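Local coordinates for motility-associated killing factor MakB (Vibrio cholerae serotype O1, PDB 6W1W), which is probably one component of a three-part cytotoxin related to the alpha-pore-forming toxins, at residues P70-F73 and A74-T78; E105-Q108 and L109-K112. All blocks are in the same frame, centred on the assembly; numbering follows the deposited sequence.

Interaction 1: residues P70-F73 and A74-T78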
ATOM      1  N   PRO A  70      -1.735  -7.210   8.594  1.00147.90           N
ATOM      2  CA  PRO A  70      -2.840  -6.882   9.512  1.00157.79           C
ATOM      3  C   PRO A  70      -2.399  -6.738  10.960  1.00157.23           C
ATOM      4  O   PRO A  70      -3.076  -6.046  11.731  1.00156.95           O
ATOM      5  CB  PRO A  70      -3.808  -8.060   9.336  1.00164.47           C
ATOM      6  CG  PRO A  70      -2.943  -9.182   8.897  1.00161.66           C
ATOM      7  CD  PRO A  70      -1.900  -8.558   8.018  1.00155.56           C
ATOM      8  N   LYS A  71      -1.288  -7.362  11.356  1.00150.51           N
ATOM      9  CA  LYS A  71      -0.810  -7.213  12.727  1.00137.46           C
ATOM     10  C   LYS A  71      -0.181  -5.841  12.946  1.00128.40           C
ATOM     11  O   LYS A  71      -0.473  -5.167  13.940  1.00114.50           O
ATOM     12  CB  LYS A  71       0.193  -8.319  13.058  1.00146.72           C
ATOM     13  CG  LYS A  71      -0.416  -9.696  13.287  1.00161.47           C
ATOM     14  CD  LYS A  71       0.641 -10.681  13.782  1.00167.84           C
ATOM     15  CE  LYS A  71       0.025 -11.999  14.238  1.00163.38           C
ATOM     16  NZ  LYS A  71      -0.553 -12.781  13.109  1.00160.39           N
ATOM     17  N   ILE A  72       0.689  -5.414  12.025  1.00126.33           N
ATOM     18  CA  ILE A  72       1.391  -4.144  12.187  1.00118.74           C
ATOM     19  C   ILE A  72       0.422  -2.977  12.060  1.00131.13           C
ATOM     20  O   ILE A  72       0.521  -1.987  12.797  1.00131.18           O
ATOM     21  CB  ILE A  72       2.543  -4.039  11.170  1.00117.93           C
ATOM     22  CG1 ILE A  72       3.613  -5.093  11.454  1.00112.89           C
ATOM     23  CG2 ILE A  72       3.160  -2.650  11.193  1.00115.39           C
ATOM     24  CD1 ILE A  72       4.339  -4.882  12.763  1.00121.03           C
ATOM     25  N   PHE A  73      -0.531  -3.071  11.130  1.00141.34           N
ATOM     26  CA  PHE A  73      -1.478  -1.978  10.925  1.00137.33           C
ATOM     27  C   PHE A  73      -2.354  -1.771  12.154  1.00132.66           C
ATOM     28  O   PHE A  73      -2.501  -0.645  12.641  1.00130.45           O
ATOM     29  CB  PHE A  73      -2.333  -2.247   9.688  1.00147.00           C
ATOM     30  CG  PHE A  73      -3.399  -1.219   9.457  1.00164.20           C
ATOM     31  CD1 PHE A  73      -4.735  -1.587   9.406  1.00181.72           C
ATOM     32  CD2 PHE A  73      -3.070   0.119   9.301  1.00158.68           C
ATOM     33  CE1 PHE A  73      -5.723  -0.646   9.195  1.00191.78           C
ATOM     34  CE2 PHE A  73      -4.053   1.067   9.091  1.00167.00           C
ATOM     35  CZ  PHE A  73      -5.382   0.683   9.038  1.00186.83           C
ATOM     36  N   ALA A  74      -2.942  -2.851  12.678  1.00138.47           N
ATOM     37  CA  ALA A  74      -3.692  -2.750  13.926  1.00139.12           C
ATOM     38  C   ALA A  74      -2.805  -2.295  15.076  1.00142.33           C
ATOM     39  O   ALA A  74      -3.296  -1.708  16.047  1.00143.76           O
ATOM     40  CB  ALA A  74      -4.342  -4.091  14.262  1.00137.81           C
ATOM     41  N   GLN A  75      -1.501  -2.562  14.992  1.00135.36           N
ATOM     42  CA  GLN A  75      -0.597  -2.144  16.058  1.00139.07           C
ATOM     43  C   GLN A  75      -0.374  -0.637  16.041  1.00139.16           C
ATOM     44  O   GLN A  75      -0.245  -0.016  17.102  1.00139.38           O
ATOM     45  CB  GLN A  75       0.726  -2.900  15.926  1.00156.07           C
ATOM     46  CG  GLN A  75       1.887  -2.394  16.771  1.00161.88           C
ATOM     47  CD  GLN A  75       3.156  -3.200  16.537  1.00161.43           C
ATOM     48  OE1 GLN A  75       3.119  -4.429  16.469  1.00151.52           O
ATOM     49  NE2 GLN A  75       4.281  -2.507  16.384  1.00157.70           N
ATOM     50  N   ILE A  76      -0.347  -0.027  14.855  1.00133.09           N
ATOM     51  CA  ILE A  76      -0.185   1.419  14.754  1.00127.70           C
ATOM     52  C   ILE A  76      -1.520   2.149  14.900  1.00116.54           C
ATOM     53  O   ILE A  76      -1.565   3.253  15.453  1.00 93.03           O
ATOM     54  CB  ILE A  76       0.515   1.763  13.427  1.00113.53           C
ATOM     55  CG1 ILE A  76       2.003   1.404  13.521  1.00111.78           C
ATOM     56  CG2 ILE A  76       0.333   3.226  13.083  1.00 95.36           C
ATOM     57  CD1 ILE A  76       2.781   1.661  12.260  1.00104.86           C
ATOM     58  N   ILE A  77      -2.614   1.546  14.430  1.00130.75           N
ATOM     59  CA  ILE A  77      -3.944   2.088  14.701  1.00140.51           C
ATOM     60  C   ILE A  77      -4.153   2.222  16.203  1.00139.75           C
ATOM     61  O   ILE A  77      -4.430   3.311  16.717  1.00152.76           O
ATOM     62  CB  ILE A  77      -5.030   1.198  14.068  1.00143.63           C
ATOM     63  CG1 ILE A  77      -5.029   1.320  12.541  1.00143.99           C
ATOM     64  CG2 ILE A  77      -6.409   1.529  14.650  1.00127.09           C
ATOM     65  CD1 ILE A  77      -5.775   2.512  12.009  1.00134.76           C
ATOM     66  N   THR A  78      -3.999   1.113  16.930  1.00120.79           N
ATOM     67  CA  THR A  78      -4.272   1.116  18.362  1.00130.74           C
ATOM     68  C   THR A  78      -3.264   1.947  19.152  1.00128.58           C
ATOM     69  O   THR A  78      -3.557   2.327  20.292  1.00132.57           O
ATOM     70  CB  THR A  78      -4.303  -0.319  18.895  1.00142.14           C
ATOM     71  OG1 THR A  78      -4.935  -0.342  20.180  1.00147.54           O
ATOM     72  CG2 THR A  78      -2.892  -0.879  19.029  1.00147.85           C
TER

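Interaction 2: residues E105-Q108 and L109-K112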
ATOM      1  N   GLU A 105       3.922  10.623  38.760  1.00119.30           N
ATOM      2  CA  GLU A 105       3.457   9.253  38.558  1.00120.33           C
ATOM      3  C   GLU A 105       2.614   9.143  37.296  1.00115.92           C
ATOM      4  O   GLU A 105       2.702   8.148  36.568  1.00114.80           O
ATOM      5  CB  GLU A 105       2.666   8.780  39.777  1.00132.28           C
ATOM      6  CG  GLU A 105       3.473   8.760  41.067  1.00157.49           C
ATOM      7  CD  GLU A 105       2.667   8.262  42.249  1.00165.76           C
ATOM      8  OE1 GLU A 105       1.507   7.849  42.046  1.00165.88           O
ATOM      9  OE2 GLU A 105       3.196   8.286  43.381  1.00162.75           O
ATOM     10  N   CYS A 106       1.800  10.162  37.013  1.00129.22           N
ATOM     11  CA  CYS A 106       1.010  10.153  35.786  1.00133.39           C
ATOM     12  C   CYS A 106       1.894  10.360  34.565  1.00131.23           C
ATOM     13  O   CYS A 106       1.715   9.691  33.541  1.00133.99           O
ATOM     14  CB  CYS A 106      -0.078  11.224  35.849  1.00141.03           C
ATOM     15  SG  CYS A 106      -1.706  10.646  35.318  1.00175.40           S
ATOM     16  N   LEU A 107       2.862  11.274  34.660  1.00122.41           N
ATOM     17  CA  LEU A 107       3.713  11.580  33.514  1.00114.80           C
ATOM     18  C   LEU A 107       4.524  10.364  33.076  1.00119.64           C
ATOM     19  O   LEU A 107       4.613  10.064  31.880  1.00118.79           O
ATOM     20  CB  LEU A 107       4.637  12.750  33.846  1.00112.50           C
ATOM     21  CG  LEU A 107       4.280  14.089  33.200  1.00124.89           C
ATOM     22  CD1 LEU A 107       4.266  13.950  31.686  1.00123.91           C
ATOM     23  CD2 LEU A 107       2.943  14.602  33.704  1.00102.43           C
ATOM     24  N   GLN A 108       5.127   9.646  34.027  1.00125.31           N
ATOM     25  CA  GLN A 108       5.926   8.493  33.631  1.00122.66           C
ATOM     26  C   GLN A 108       5.071   7.314  33.187  1.00114.05           C
ATOM     27  O   GLN A 108       5.612   6.368  32.604  1.00108.87           O
ATOM     28  CB  GLN A 108       6.884   8.087  34.759  1.00113.73           C
ATOM     29  CG  GLN A 108       6.246   7.824  36.107  1.00124.30           C
ATOM     30  CD  GLN A 108       7.236   7.965  37.255  1.00121.30           C
ATOM     31  OE1 GLN A 108       8.287   8.597  37.114  1.00102.41           O
ATOM     32  NE2 GLN A 108       6.903   7.378  38.399  1.00113.16           N
ATOM     33  N   LEU A 109       3.757   7.347  33.425  1.00110.09           N
ATOM     34  CA  LEU A 109       2.876   6.406  32.739  1.00117.22           C
ATOM     35  C   LEU A 109       2.808   6.724  31.250  1.00109.45           C
ATOM     36  O   LEU A 109       2.822   5.813  30.412  1.00100.71           O
ATOM     37  CB  LEU A 109       1.477   6.425  33.355  1.00128.23           C
ATOM     38  CG  LEU A 109       0.440   5.560  32.625  1.00127.43           C
ATOM     39  CD1 LEU A 109       0.858   4.095  32.608  1.00117.76           C
ATOM     40  CD2 LEU A 109      -0.945   5.726  33.239  1.00129.36           C
ATOM     41  N   LEU A 110       2.731   8.010  30.902  1.00104.98           N
ATOM     42  CA  LEU A 110       2.824   8.399  29.500  1.00101.35           C
ATOM     43  C   LEU A 110       4.214   8.118  28.948  1.00116.17           C
ATOM     44  O   LEU A 110       4.356   7.663  27.806  1.00109.17           O
ATOM     45  CB  LEU A 110       2.482   9.881  29.338  1.00103.29           C
ATOM     46  CG  LEU A 110       1.057  10.303  29.685  1.00111.17           C
ATOM     47  CD1 LEU A 110       0.957  11.815  29.723  1.00103.06           C
ATOM     48  CD2 LEU A 110       0.077   9.721  28.679  1.00116.11           C
ATOM     49  N   GLN A 111       5.247   8.380  29.753  1.00121.38           N
ATOM     50  CA  GLN A 111       6.620   8.178  29.300  1.00109.02           C
ATOM     51  C   GLN A 111       6.881   6.719  28.951  1.00110.05           C
ATOM     52  O   GLN A 111       7.580   6.423  27.975  1.00102.78           O
ATOM     53  CB  GLN A 111       7.592   8.658  30.373  1.00107.36           C
ATOM     54  CG  GLN A 111       9.050   8.415  30.051  1.00112.83           C
ATOM     55  CD  GLN A 111       9.921   8.512  31.282  1.00111.86           C
ATOM     56  OE1 GLN A 111      10.808   9.360  31.364  1.00117.90           O
ATOM     57  NE2 GLN A 111       9.663   7.644  32.256  1.00106.20           N
ATOM     58  N   LYS A 112       6.327   5.790  29.732  1.00122.50           N
ATOM     59  CA  LYS A 112       6.459   4.378  29.388  1.00131.15           C
ATOM     60  C   LYS A 112       5.697   4.065  28.108  1.00122.75           C
ATOM     61  O   LYS A 112       6.234   3.428  27.195  1.00128.36           O
ATOM     62  CB  LYS A 112       5.972   3.499  30.542  1.00144.28           C
ATOM     63  CG  LYS A 112       6.240   2.006  30.345  1.00149.57           C
ATOM     64  CD  LYS A 112       5.702   1.173  31.506  1.00150.83           C
ATOM     65  CE  LYS A 112       4.185   1.044  31.456  1.00149.42           C
ATOM     66  NZ  LYS A 112       3.728   0.324  30.233  1.00142.34           N
TER

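Interaction 1: residues P70-F73 and A74-T78
Residues 70-73 and 74-78 are successive turns near the start of helix 69-90. Ile-77 N donates to Phe-73 O at 2.8 Å. Gln-75 N bonds to Lys-71 O and Ile-76 N to Ile-72 O, both at 3.0 Å. The first of this i to i+4 series, Ala-74 N to Pro-70 O, is weak at 3.3 Å. Phe-73 O also takes a weak second bond from Ile-76 N, so two N-H groups share this oxygen.

The main side-chain contact is Phe-73 with Ile-77, one helical turn apart. CG of Phe-73 stands anti to the backbone N (chi1 176°) and beside the carbonyl carbon, which carries the ring along the helix toward the next turn. Ile-77 lays its CG1 branch over one face of that ring. CG1 sits 3.7 Å from the centroid of the Phe-73 ring and 18° off its normal, a CH-pi contact. The branch then runs outward to the rim, where Ile-77 CD1 meets Phe-73 CZ at 3.5 Å. On another side of the helix, Ile-72 and Gln-75 lie side by side and point the same way. Ile-72 CD1 and Gln-75 OE1 come to 3.9 Å, a loose contact between a methyl and an amide oxygen. Ile-72 CG2 and Ile-76 CD1 barely touch.

Several side chains of this stretch face different neighbours. Ile-72 and Gln-75 touch Ala-124 and Leu-120 of helix 100-151. Ile-76 packs on Leu-280 and Leu-283 of helix 276-302, and Ile-77 on Val-330 and Ile-333 of helix 316-333. The Phe-73 ring also meets that of Phe-23 on helix 9-35, the two planes inclined to each other. The stretch thus turns its isoleucines into the elongated helical bundle, while Lys-71 and Ala-74 are exposed.

Interaction 2: residues E105-Q108 and L109-K112
The first torsions of Gln-108 and Gln-111 set where each chain leads beyond CB. In Gln-108, CG lies between the backbone N and the carbonyl carbon (chi1 54°). In Gln-111 it stands anti to the backbone N (chi1 176°). The two residues are three apart on the helix, and this spacing brings CB of Gln-111 to 3.7 Å from Gln-108 CA. Leu-110 CD1 comes to 4.4 Å from Leu-107 CD1, a light apolar touch.

The backbone supplies most of the contact. Gln-111 N gives Leu-107 O a bond of 2.8 Å. Lys-112 N reaches Gln-108 O at 3.0 Å. Leu-110 N bonds to Cys-106 O at 3.3 Å, and the same oxygen receives a weak bond from Leu-109 N.

Leu-107 and Gln-111 pack on helix 276-302, both touching Ile-298. Leu-110 packs on Tyr-83, Thr-86 and Phe-87 of helix 69-90. Cys-106 forms a disulfide with Cys-90, which ties this turn covalently to the end of helix 69-90. Lys-112 NZ is hydrogen-bonded to Gln-116 OE1. The chemistry is thus mixed: apolar side chains, Gln-111 and the disulfide join the turn to other helices, while Lys-112 finds its polar partner along its own helix.

In the fold
Interaction 1 and interaction 2 lie on consecutive helices, 69-90 and 100-151, with centres 23 Å apart and no direct touch. Both are partly buried turns. Interaction 1 lies nearer the centre of the chain, about 14 Å from it, and interaction 2 about 34 Å out, toward one end of the bundle. The two helices meet at both places, and helix 276-302 packs on both. The chemistry follows the position. At 70-78 an aromatic ring and isoleucines fit among several helices. At 105-112 Leu-107 and Leu-110 are buried, while Gln-108, Leu-109 and Lys-112 are exposed, and a disulfide adds a covalent link between the two helices.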